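Putative xanthine dehydrogenase YAGS fad-binding subunit (Escherichia coli, PDB 5G5G) binds the dioxothiomolybdenum ion and pterin cytosine dinucleotide of a periplasmic aldehyde oxidase, where aldehydes are probably oxidised to carboxylic acids. Local coordinates at residues D23-P28 and S472-A477; V459-D464 and E489-H494; K16-P21 and A477-E482. One frame throughout, in Å; residues are numbered along the deposited sequence.

Interaction 1: D23-P28 and S472-A477. With MCN (pterin cytosine dinucleotide), chain Y.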
loop_
_atom_site.group_PDB
_atom_site.type_symbol
_atom_site.label_atom_id
_atom_site.label_comp_id
_atom_site.label_asym_id
_atom_site.label_seq_id
_atom_site.Cartn_x
_atom_site.Cartn_y
_atom_site.Cartn_z
ATOM N N ASP C 23 -15.846 -6.756 19.023
ATOM C CA ASP C 23 -14.519 -6.146 18.868
ATOM C C ASP C 23 -13.470 -7.225 18.631
ATOM O O ASP C 23 -13.531 -8.307 19.219
ATOM C CB ASP C 23 -14.112 -5.417 20.130
ATOM C CG ASP C 23 -14.953 -4.212 20.472
ATOM O OD1 ASP C 23 -15.791 -3.785 19.690
ATOM O OD2 ASP C 23 -14.811 -3.744 21.650
ATOM N N ARG C 24 -12.452 -6.932 17.831
ATOM C CA ARG C 24 -11.333 -7.830 17.667
ATOM C C ARG C 24 -10.610 -8.103 18.957
ATOM O O ARG C 24 -10.276 -7.166 19.722
ATOM C CB ARG C 24 -10.286 -7.186 16.772
ATOM C CG ARG C 24 -10.632 -7.300 15.420
ATOM C CD ARG C 24 -9.542 -6.611 14.600
ATOM N NE ARG C 24 -10.240 -6.208 13.399
ATOM C CZ ARG C 24 -10.092 -6.705 12.188
ATOM N NH1 ARG C 24 -9.264 -7.678 11.940
ATOM N NH2 ARG C 24 -10.844 -6.244 11.219
ATOM N N ILE C 25 -10.339 -9.384 19.227
ATOM C CA ILE C 25 -9.721 -9.773 20.485
ATOM C C ILE C 25 -8.216 -9.456 20.494
ATOM O O ILE C 25 -7.633 -9.350 21.583
ATOM C CB ILE C 25 -9.993 -11.228 20.914
ATOM C CG1 ILE C 25 -9.394 -12.228 19.966
ATOM C CG2 ILE C 25 -11.519 -11.435 20.990
ATOM C CD1 ILE C 25 -9.354 -13.634 20.529
ATOM N N ASP C 26 -7.667 -9.239 19.328
ATOM C CA ASP C 26 -6.285 -8.740 19.206
ATOM C C ASP C 26 -6.196 -7.205 19.249
ATOM O O ASP C 26 -5.099 -6.667 19.069
ATOM C CB ASP C 26 -5.558 -9.319 17.964
ATOM C CG ASP C 26 -6.332 -9.198 16.642
ATOM O OD1 ASP C 26 -7.593 -9.055 16.707
ATOM O OD2 ASP C 26 -5.732 -9.357 15.559
ATOM N N GLY C 27 -7.329 -6.536 19.428
ATOM C CA GLY C 27 -7.363 -5.058 19.421
ATOM C C GLY C 27 -6.484 -4.372 20.471
ATOM O O GLY C 27 -5.694 -3.483 20.135
ATOM N N PRO C 28 -6.581 -4.795 21.744
ATOM C CA PRO C 28 -5.728 -4.189 22.733
ATOM C C PRO C 28 -4.232 -4.295 22.376
ATOM O O PRO C 28 -3.525 -3.306 22.559
ATOM C CB PRO C 28 -6.054 -4.951 23.997
ATOM C CG PRO C 28 -7.545 -5.265 23.838
ATOM C CD PRO C 28 -7.624 -5.647 22.378
ATOM N N SER C 472 -9.367 -13.681 12.086
ATOM C CA SER C 472 -9.385 -15.056 12.487
ATOM C C SER C 472 -9.355 -15.245 14.019
ATOM O O SER C 472 -10.083 -16.109 14.527
ATOM C CB SER C 472 -8.218 -15.795 11.869
ATOM O OG SER C 472 -8.141 -15.636 10.469
ATOM N N TYR C 473 -8.496 -14.514 14.739
ATOM C CA TYR C 473 -8.470 -14.643 16.223
ATOM C C TYR C 473 -9.902 -14.566 16.760
ATOM O O TYR C 473 -10.318 -15.390 17.580
ATOM C CB TYR C 473 -7.659 -13.572 16.939
ATOM C CG TYR C 473 -6.152 -13.814 16.924
ATOM C CD1 TYR C 473 -5.563 -14.746 17.818
ATOM C CD2 TYR C 473 -5.292 -13.047 16.099
ATOM C CE1 TYR C 473 -4.193 -14.938 17.847
ATOM C CE2 TYR C 473 -3.927 -13.270 16.121
ATOM C CZ TYR C 473 -3.378 -14.202 17.008
ATOM O OH TYR C 473 -1.985 -14.451 17.029
ATOM N N THR C 474 -10.615 -13.513 16.345
ATOM C CA THR C 474 -11.924 -13.219 16.868
ATOM C C THR C 474 -13.006 -14.227 16.470
ATOM O O THR C 474 -13.721 -14.736 17.311
ATOM C CB THR C 474 -12.300 -11.799 16.480
ATOM O OG1 THR C 474 -11.211 -10.975 16.865
ATOM C CG2 THR C 474 -13.541 -11.369 17.151
ATOM N N ILE C 475 -13.101 -14.548 15.205
ATOM C CA ILE C 475 -14.088 -15.518 14.771
ATOM C C ILE C 475 -13.864 -16.944 15.279
ATOM O O ILE C 475 -14.831 -17.664 15.538
ATOM C CB ILE C 475 -14.325 -15.503 13.248
ATOM C CG1 ILE C 475 -13.040 -15.829 12.451
ATOM C CG2 ILE C 475 -14.953 -14.150 12.903
ATOM C CD1 ILE C 475 -13.296 -16.268 10.998
ATOM N N LEU C 476 -12.601 -17.325 15.489
ATOM C CA LEU C 476 -12.327 -18.610 16.120
ATOM C C LEU C 476 -12.743 -18.578 17.595
ATOM O O LEU C 476 -13.338 -19.553 18.080
ATOM C CB LEU C 476 -10.847 -18.990 15.984
ATOM C CG LEU C 476 -10.451 -19.271 14.514
ATOM C CD1 LEU C 476 -8.945 -19.225 14.298
ATOM C CD2 LEU C 476 -10.929 -20.634 14.055
ATOM N N ALA C 477 -12.502 -17.452 18.293
ATOM C CA ALA C 477 -13.004 -17.302 19.676
ATOM C C ALA C 477 -14.541 -17.365 19.733
ATOM O O ALA C 477 -15.139 -18.064 20.564
ATOM C CB ALA C 477 -12.484 -16.012 20.294
HETATM N N1 MCN Y . -15.665 -13.268 7.583
HETATM C C2 MCN Y . -16.842 -13.262 8.459
HETATM N N3 MCN Y . -17.783 -14.269 7.801
HETATM C C4 MCN Y . -17.743 -14.935 6.659
HETATM C C5 MCN Y . -16.389 -14.864 6.008
HETATM C C6 MCN Y . -15.500 -14.022 6.445
HETATM O O2 MCN Y . -17.036 -12.705 9.409
HETATM N N4 MCN Y . -18.646 -15.676 6.121
HETATM C "C1'" MCN Y . -14.732 -12.214 7.947
HETATM C C2D MCN Y . -13.890 -12.596 9.222
HETATM O "O2'" MCN Y . -13.468 -11.410 9.891
HETATM C "C3'" MCN Y . -12.795 -13.264 8.560
HETATM C C4D MCN Y . -12.377 -12.506 7.220
HETATM O O4D MCN Y . -13.773 -12.033 6.898
HETATM O "O3'" MCN Y . -11.533 -13.445 9.298
HETATM C "C5'" MCN Y . -11.879 -13.137 6.057
HETATM O "O5'" MCN Y . -12.279 -14.481 5.926
HETATM P PA MCN Y . -12.146 -15.159 4.538
HETATM O O1A MCN Y . -12.323 -16.659 4.765
HETATM O O2A MCN Y . -12.964 -14.433 3.528
HETATM O O3A MCN Y . -10.536 -14.893 4.114
HETATM P PB MCN Y . -9.337 -15.790 4.621
HETATM O O1B MCN Y . -9.133 -16.926 3.715
HETATM O O2B MCN Y . -9.477 -16.035 6.087
HETATM O O3B MCN Y . -8.199 -14.711 4.499
HETATM C C10 MCN Y . -7.519 -14.516 3.187
HETATM C "C9'" MCN Y . -7.990 -13.321 2.437
HETATM C "C8'" MCN Y . -7.250 -13.362 0.990
HETATM S "S8'" MCN Y . -7.140 -14.792 0.124
HETATM C "C7'" MCN Y . -6.629 -12.331 0.687
HETATM S "S7'" MCN Y . -5.590 -12.251 -0.766
HETATM C "C6'" MCN Y . -6.875 -10.951 1.370
HETATM C C7 MCN Y . -8.129 -11.179 2.341
HETATM O "O9'" MCN Y . -7.942 -12.229 3.200
HETATM N "N5'" MCN Y . -5.614 -10.782 2.264
HETATM C C4A MCN Y . -5.656 -9.767 3.365
HETATM N "N8'" MCN Y . -8.231 -9.975 3.192
HETATM C C4B MCN Y . -7.134 -9.474 3.799
HETATM N "N1'" MCN Y . -7.299 -8.440 4.720
HETATM C "C2'" MCN Y . -6.272 -8.019 5.572
HETATM N "N2'" MCN Y . -6.405 -7.085 6.385
HETATM N "N3'" MCN Y . -5.013 -8.312 5.125
HETATM C "C4'" MCN Y . -4.573 -9.275 4.230
HETATM O "O4'" MCN Y . -3.458 -9.654 3.825
HETATM O O HOH W 1 -9.028 -10.822 15.192
#
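The side chains of Asp26 and Tyr473 cross at about a right angle, the carboxylate and ring planes 46° apart, OD2 of Asp26 coming obliquely to 3.8 Å from CD2 of Tyr473. Each flat group has its main polar partner outside this pair: Asp26 OD2 forms a salt bridge with Lys30, and Tyr473 OH bonds to the carbonyl of Pro236, while its ring also meets that of Tyr237. Beside them CG1 of Ile25 lies 3.7 Å from CB of Tyr473, these two side chains also crossing steeply, and CD1 of Ile25 carries on to 3.9 Å from CB of Ala477. The type I turn Arg24-Gly27, which leads into helix 27-31, thus rests on the first turns of helix 472-484. Ile25 N donates to Thr474 OG1 at 3.0 Å and 161°; with chi1 at -51° the hydroxyl stands beside its own backbone N, facing the turn. Water 1 links the same OG1 (2.8 Å) to Asp26 OD1. A valine in place of Thr474 would probably leave Ile25 N without its acceptor and remove one of the water's contacts. At the helix start, Ser472 N comes within 3.5 Å of O3' of the pterin cytosine dinucleotide, and CD1 of Ile475 within 3.7 Å of the same oxygen.

Interaction 2: V459-D464 and E489-H494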
loop_
_atom_site.group_PDB
_atom_site.type_symbol
_atom_site.label_atom_id
_atom_site.label_comp_id
_atom_site.label_asym_id
_atom_site.label_seq_id
_atom_site.Cartn_x
_atom_site.Cartn_y
_atom_site.Cartn_z
ATOM N N VAL C 459 -11.525 -21.502 28.002
ATOM C CA VAL C 459 -11.382 -22.383 26.853
ATOM C C VAL C 459 -10.128 -21.909 26.104
ATOM O O VAL C 459 -9.865 -20.690 26.021
ATOM C CB VAL C 459 -12.639 -22.340 25.967
ATOM C CG1 VAL C 459 -12.391 -23.035 24.626
ATOM C CG2 VAL C 459 -13.817 -22.953 26.696
ATOM N N THR C 460 -9.311 -22.855 25.637
ATOM C CA THR C 460 -8.109 -22.517 24.865
ATOM C C THR C 460 -8.205 -23.139 23.466
ATOM O O THR C 460 -8.410 -24.333 23.360
ATOM C CB THR C 460 -6.837 -23.025 25.566
ATOM O OG1 THR C 460 -6.810 -22.507 26.917
ATOM C CG2 THR C 460 -5.601 -22.593 24.820
ATOM N N VAL C 461 -8.076 -22.349 22.429
ATOM C CA VAL C 461 -8.089 -22.833 21.054
ATOM C C VAL C 461 -6.665 -22.712 20.502
ATOM O O VAL C 461 -6.073 -21.658 20.638
ATOM C CB VAL C 461 -9.014 -22.011 20.169
ATOM C CG1 VAL C 461 -8.896 -22.415 18.709
ATOM C CG2 VAL C 461 -10.459 -22.133 20.661
ATOM N N GLU C 462 -6.145 -23.806 19.935
ATOM C CA GLU C 462 -4.858 -23.777 19.224
ATOM C C GLU C 462 -5.043 -24.275 17.798
ATOM O O GLU C 462 -5.549 -25.374 17.587
ATOM C CB GLU C 462 -3.844 -24.670 19.899
ATOM C CG GLU C 462 -3.528 -24.236 21.342
ATOM C CD GLU C 462 -2.887 -25.302 22.208
ATOM O OE1 GLU C 462 -3.186 -26.513 22.052
ATOM O OE2 GLU C 462 -2.131 -24.912 23.102
ATOM N N THR C 463 -4.563 -23.505 16.844
ATOM C CA THR C 463 -4.506 -23.950 15.451
ATOM C C THR C 463 -3.436 -23.135 14.703
ATOM O O THR C 463 -3.174 -21.995 15.060
ATOM C CB THR C 463 -5.901 -23.843 14.802
ATOM O OG1 THR C 463 -5.831 -24.248 13.436
ATOM C CG2 THR C 463 -6.482 -22.404 14.930
ATOM N N ASP C 464 -2.841 -23.686 13.663
ATOM C CA ASP C 464 -1.822 -22.923 12.937
ATOM C C ASP C 464 -2.405 -21.880 11.943
ATOM O O ASP C 464 -1.664 -21.210 11.193
ATOM C CB ASP C 464 -0.830 -23.848 12.225
ATOM C CG ASP C 464 -1.317 -24.374 10.872
ATOM O OD1 ASP C 464 -2.508 -24.145 10.485
ATOM O OD2 ASP C 464 -0.517 -25.070 10.183
ATOM N N GLU C 489 -15.131 -13.596 26.248
ATOM C CA GLU C 489 -13.922 -13.129 26.945
ATOM C C GLU C 489 -13.211 -14.268 27.731
ATOM O O GLU C 489 -12.102 -14.090 28.222
ATOM C CB GLU C 489 -14.204 -11.888 27.819
ATOM C CG GLU C 489 -15.228 -12.107 28.895
ATOM C CD GLU C 489 -16.704 -11.866 28.455
ATOM O OE1 GLU C 489 -17.052 -11.843 27.211
ATOM O OE2 GLU C 489 -17.525 -11.696 29.409
ATOM N N GLN C 490 -13.827 -15.446 27.785
ATOM C CA GLN C 490 -13.204 -16.589 28.438
ATOM C C GLN C 490 -12.499 -17.555 27.478
ATOM O O GLN C 490 -12.092 -18.666 27.875
ATOM C CB GLN C 490 -14.272 -17.319 29.270
ATOM C CG GLN C 490 -14.530 -16.639 30.620
ATOM C CD GLN C 490 -15.314 -17.508 31.598
ATOM O OE1 GLN C 490 -15.136 -18.742 31.675
ATOM N NE2 GLN C 490 -16.188 -16.862 32.365
ATOM N N VAL C 491 -12.359 -17.163 26.224
ATOM C CA VAL C 491 -11.720 -18.007 25.241
ATOM C C VAL C 491 -10.377 -17.393 24.860
ATOM O O VAL C 491 -10.304 -16.205 24.505
ATOM C CB VAL C 491 -12.584 -18.160 23.978
ATOM C CG1 VAL C 491 -11.938 -19.103 22.991
ATOM C CG2 VAL C 491 -13.999 -18.665 24.357
ATOM N N ALA C 492 -9.328 -18.184 24.939
ATOM C CA ALA C 492 -8.010 -17.745 24.474
ATOM C C ALA C 492 -7.785 -18.438 23.167
ATOM O O ALA C 492 -8.148 -19.580 23.036
ATOM C CB ALA C 492 -6.913 -18.150 25.468
ATOM N N VAL C 493 -7.167 -17.762 22.216
ATOM C CA VAL C 493 -6.877 -18.329 20.904
ATOM C C VAL C 493 -5.406 -18.074 20.558
ATOM O O VAL C 493 -4.964 -16.921 20.569
ATOM C CB VAL C 493 -7.761 -17.683 19.831
ATOM C CG1 VAL C 493 -7.446 -18.238 18.443
ATOM C CG2 VAL C 493 -9.245 -17.808 20.168
ATOM N N HIS C 494 -4.704 -19.155 20.270
ATOM C CA HIS C 494 -3.297 -19.150 19.905
ATOM C C HIS C 494 -3.206 -19.623 18.461
ATOM O O HIS C 494 -3.677 -20.715 18.130
ATOM C CB HIS C 494 -2.534 -20.054 20.836
ATOM C CG HIS C 494 -2.753 -19.708 22.275
ATOM N ND1 HIS C 494 -2.490 -18.451 22.780
ATOM C CD2 HIS C 494 -3.255 -20.425 23.306
ATOM C CE1 HIS C 494 -2.815 -18.420 24.071
ATOM N NE2 HIS C 494 -3.271 -19.609 24.417
HETATM O O HOH W 2 -4.257 -20.274 27.123
#
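Val459 and Val461 bond to the segment 489-494 through both their N-H and their C=O, so that the two strands run parallel in a regular ladder, their axes 4.6 Å apart and 17° from alignment. Val459 N reaches Gln490 O, Ala492 N returns to Val459 O, Val461 N to Ala492 O and His494 N to Val461 O, all between 2.8 and 2.9 Å and close to straight. The longer rung from Thr463 N to His494 O, 3.2 Å, closes the series. Between the rungs CA-H groups lean on the same carbonyls, as Val491 CA does on Val459 O.

The packed face carries only valines of these strands: Val461 CG2 lies 4.1 Å from CG1 of Val491, and CB of Val461 meets CG2 of Val493. Helix 472-484 covers them, its Ala477, Ala480, Ala481 and Leu484 fitting against the four side chains.

The other face is looser and wetter. There the exposed imidazole of His494, whose CG stands beside its own backbone N (chi1 -54°), receives the methyl CG2 of Thr460 at its edge, 3.5 Å from CD2 of His494; CG of Glu462 approaches the same edge. Water 2 lies in the ring plane, 3.0 Å from NE2 of His494, and makes a weak bond to Thr460 OG1, whose stronger partner is Glu454. The Glu462 carboxylate turns instead to Arg450 and His452 on the neighbouring strand 447-453.

Two adjacent parallel strands joined through helix 472-484, which covers the valine face, form a beta-alpha-beta crossover, here at the edge of a mixed sheet in the molybdopterin cofactor-binding region.

Interaction 3: K16-P21 and A477-E482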
loop_
_atom_site.group_PDB
_atom_site.type_symbol
_atom_site.label_atom_id
_atom_site.label_comp_id
_atom_site.label_asym_id
_atom_site.label_seq_id
_atom_site.Cartn_x
_atom_site.Cartn_y
_atom_site.Cartn_z
ATOM N N LYS C 16 -25.640 -16.853 19.489
ATOM C CA LYS C 16 -25.420 -16.031 20.711
ATOM C C LYS C 16 -24.128 -15.261 20.688
ATOM O O LYS C 16 -24.021 -14.247 21.384
ATOM C CB LYS C 16 -25.444 -16.899 21.969
ATOM C CG LYS C 16 -26.764 -17.583 22.202
ATOM C CD LYS C 16 -26.694 -18.562 23.384
ATOM C CE LYS C 16 -28.049 -19.180 23.641
ATOM N NZ LYS C 16 -27.981 -20.183 24.719
ATOM N N VAL C 17 -23.173 -15.739 19.920
ATOM C CA VAL C 17 -21.830 -15.161 19.833
ATOM C C VAL C 17 -21.361 -15.047 18.395
ATOM O O VAL C 17 -20.915 -14.000 17.965
ATOM C CB VAL C 17 -20.782 -15.934 20.665
ATOM C CG1 VAL C 17 -19.536 -15.050 20.845
ATOM C CG2 VAL C 17 -21.325 -16.359 22.017
ATOM N N VAL C 18 -21.434 -16.136 17.646
ATOM C CA VAL C 18 -21.244 -16.113 16.205
ATOM C C VAL C 18 -22.334 -15.239 15.580
ATOM O O VAL C 18 -23.505 -15.271 16.010
ATOM C CB VAL C 18 -21.281 -17.547 15.607
ATOM C CG1 VAL C 18 -21.300 -17.516 14.074
ATOM C CG2 VAL C 18 -20.110 -18.375 16.136
ATOM N N GLY C 19 -21.919 -14.480 14.562
ATOM C CA GLY C 19 -22.783 -13.591 13.823
ATOM C C GLY C 19 -22.927 -12.207 14.438
ATOM O O GLY C 19 -23.616 -11.351 13.838
ATOM N N ARG C 20 -22.239 -11.952 15.550
ATOM C CA ARG C 20 -22.363 -10.720 16.306
ATOM C C ARG C 20 -21.113 -9.889 16.084
ATOM O O ARG C 20 -20.033 -10.434 15.890
ATOM C CB ARG C 20 -22.627 -11.025 17.734
ATOM C CG ARG C 20 -24.081 -11.561 17.812
ATOM C CD ARG C 20 -24.618 -11.683 19.128
ATOM N NE ARG C 20 -25.872 -12.461 19.137
ATOM C CZ ARG C 20 -27.078 -11.962 19.376
ATOM N NH1 ARG C 20 -27.227 -10.650 19.561
ATOM N NH2 ARG C 20 -28.140 -12.757 19.466
ATOM N N PRO C 21 -21.262 -8.570 16.044
ATOM C CA PRO C 21 -20.140 -7.685 15.666
ATOM C C PRO C 21 -19.189 -7.387 16.830
ATOM O O PRO C 21 -18.935 -6.224 17.234
ATOM C CB PRO C 21 -20.872 -6.416 15.183
ATOM C CG PRO C 21 -22.117 -6.407 16.007
ATOM C CD PRO C 21 -22.517 -7.838 16.114
ATOM N N ALA C 477 -12.502 -17.452 18.293
ATOM C CA ALA C 477 -13.004 -17.302 19.676
ATOM C C ALA C 477 -14.541 -17.365 19.733
ATOM O O ALA C 477 -15.139 -18.064 20.564
ATOM C CB ALA C 477 -12.484 -16.012 20.294
ATOM N N GLN C 478 -15.182 -16.698 18.790
ATOM C CA GLN C 478 -16.648 -16.699 18.748
ATOM C C GLN C 478 -17.222 -18.103 18.551
ATOM O O GLN C 478 -18.264 -18.475 19.186
ATOM C CB GLN C 478 -17.162 -15.767 17.690
ATOM C CG GLN C 478 -16.881 -14.278 17.956
ATOM C CD GLN C 478 -17.205 -13.403 16.733
ATOM O OE1 GLN C 478 -16.325 -12.954 15.990
ATOM N NE2 GLN C 478 -18.497 -13.171 16.507
ATOM N N THR C 479 -16.566 -18.869 17.680
ATOM C CA THR C 479 -16.971 -20.250 17.381
ATOM C C THR C 479 -16.881 -21.154 18.587
ATOM O O THR C 479 -17.857 -21.819 18.991
ATOM C CB THR C 479 -16.172 -20.828 16.198
ATOM O OG1 THR C 479 -16.342 -19.985 15.038
ATOM C CG2 THR C 479 -16.628 -22.255 15.889
ATOM N N ALA C 480 -15.736 -21.123 19.260
ATOM C CA ALA C 480 -15.594 -21.903 20.461
ATOM C C ALA C 480 -16.557 -21.484 21.587
ATOM O O ALA C 480 -17.158 -22.323 22.261
ATOM C CB ALA C 480 -14.164 -21.885 20.934
ATOM N N ALA C 481 -16.712 -20.167 21.775
ATOM C CA ALA C 481 -17.621 -19.671 22.778
ATOM C C ALA C 481 -19.057 -20.180 22.510
ATOM O O ALA C 481 -19.787 -20.572 23.432
ATOM C CB ALA C 481 -17.579 -18.145 22.796
ATOM N N GLU C 482 -19.475 -20.099 21.247
ATOM C CA GLU C 482 -20.797 -20.531 20.855
ATOM C C GLU C 482 -20.996 -22.003 21.157
ATOM O O GLU C 482 -22.027 -22.399 21.708
ATOM C CB GLU C 482 -21.027 -20.311 19.360
ATOM C CG GLU C 482 -22.480 -20.525 18.951
ATOM C CD GLU C 482 -23.356 -19.308 19.232
ATOM O OE1 GLU C 482 -23.036 -18.210 18.677
ATOM O OE2 GLU C 482 -24.346 -19.451 19.968
#
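Glu482 gathers three successive backbone N-H groups, those of Lys16, Val17 and Val18, round one carboxylate. Its CB rests 3.9 Å from CG2 of Val18. From there CG lies opposite the backbone N (chi1 -170°) and the chain bends at chi2, 81°, which brings CD of Glu482 to the loop, 3.4 Å from Lys16 N. At the tip the two oxygens divide the work. OE2 takes Lys16 N at 2.9 Å through its syn lone pair. OE1 accepts twice, 2.8 Å from Val17 N and equally far from Val18 N: the first arrives on the syn side but well out of the carboxylate plane, the second nearly in line with the C-O bond. This grip fixes the rotation of the buried carboxylate and would be expected to stabilise its negative charge, though the ammonium of Lys16 is not in contact with it.

The loop so held includes a type II beta turn from Val17 to Arg20, with Gly19 at the position of positive phi; it lies against helix 472-484 and in the chain falls between strand 2-3 and helix 27-31. One helical turn before Glu482, Gln478 sends an extended side chain past Val17: CG of Gln478 runs 4.0 Å from CG1 of Val17, and NE2 donates to Val17 O at 2.9 Å, with the acceptor in the amide plane. The same NE2 makes a weak bond to Arg20 O, while OE1 of Gln478 is taken by Asn618. Beneath the turn, CG1 of Val17 fills in against CB of Ala481, and CG2 of Val18 lies over the Gln478 carbonyl.

In the fold
Helix 472-484 joins all three contacts. Interactions 1 and 3 take successive parts of it, sharing Ala477, with centres about 10 Å apart; they bring two pieces of the N-terminal segment onto a helix more than 440 residues later. Interaction 2 lies about 10 Å from interaction 1 and 13 Å from interaction 3, centre to centre, and supplies the sheet beneath the same helix: CB of Ala477 is 3.7 Å from CG2 of Val493, and CB of Ala480 the same distance from CG2 of Val461. Only interaction 1 touches the pterin cytosine dinucleotide; the side chains of Gln478 and Val493 stay about 7 and 11 Å from it at their nearest atoms.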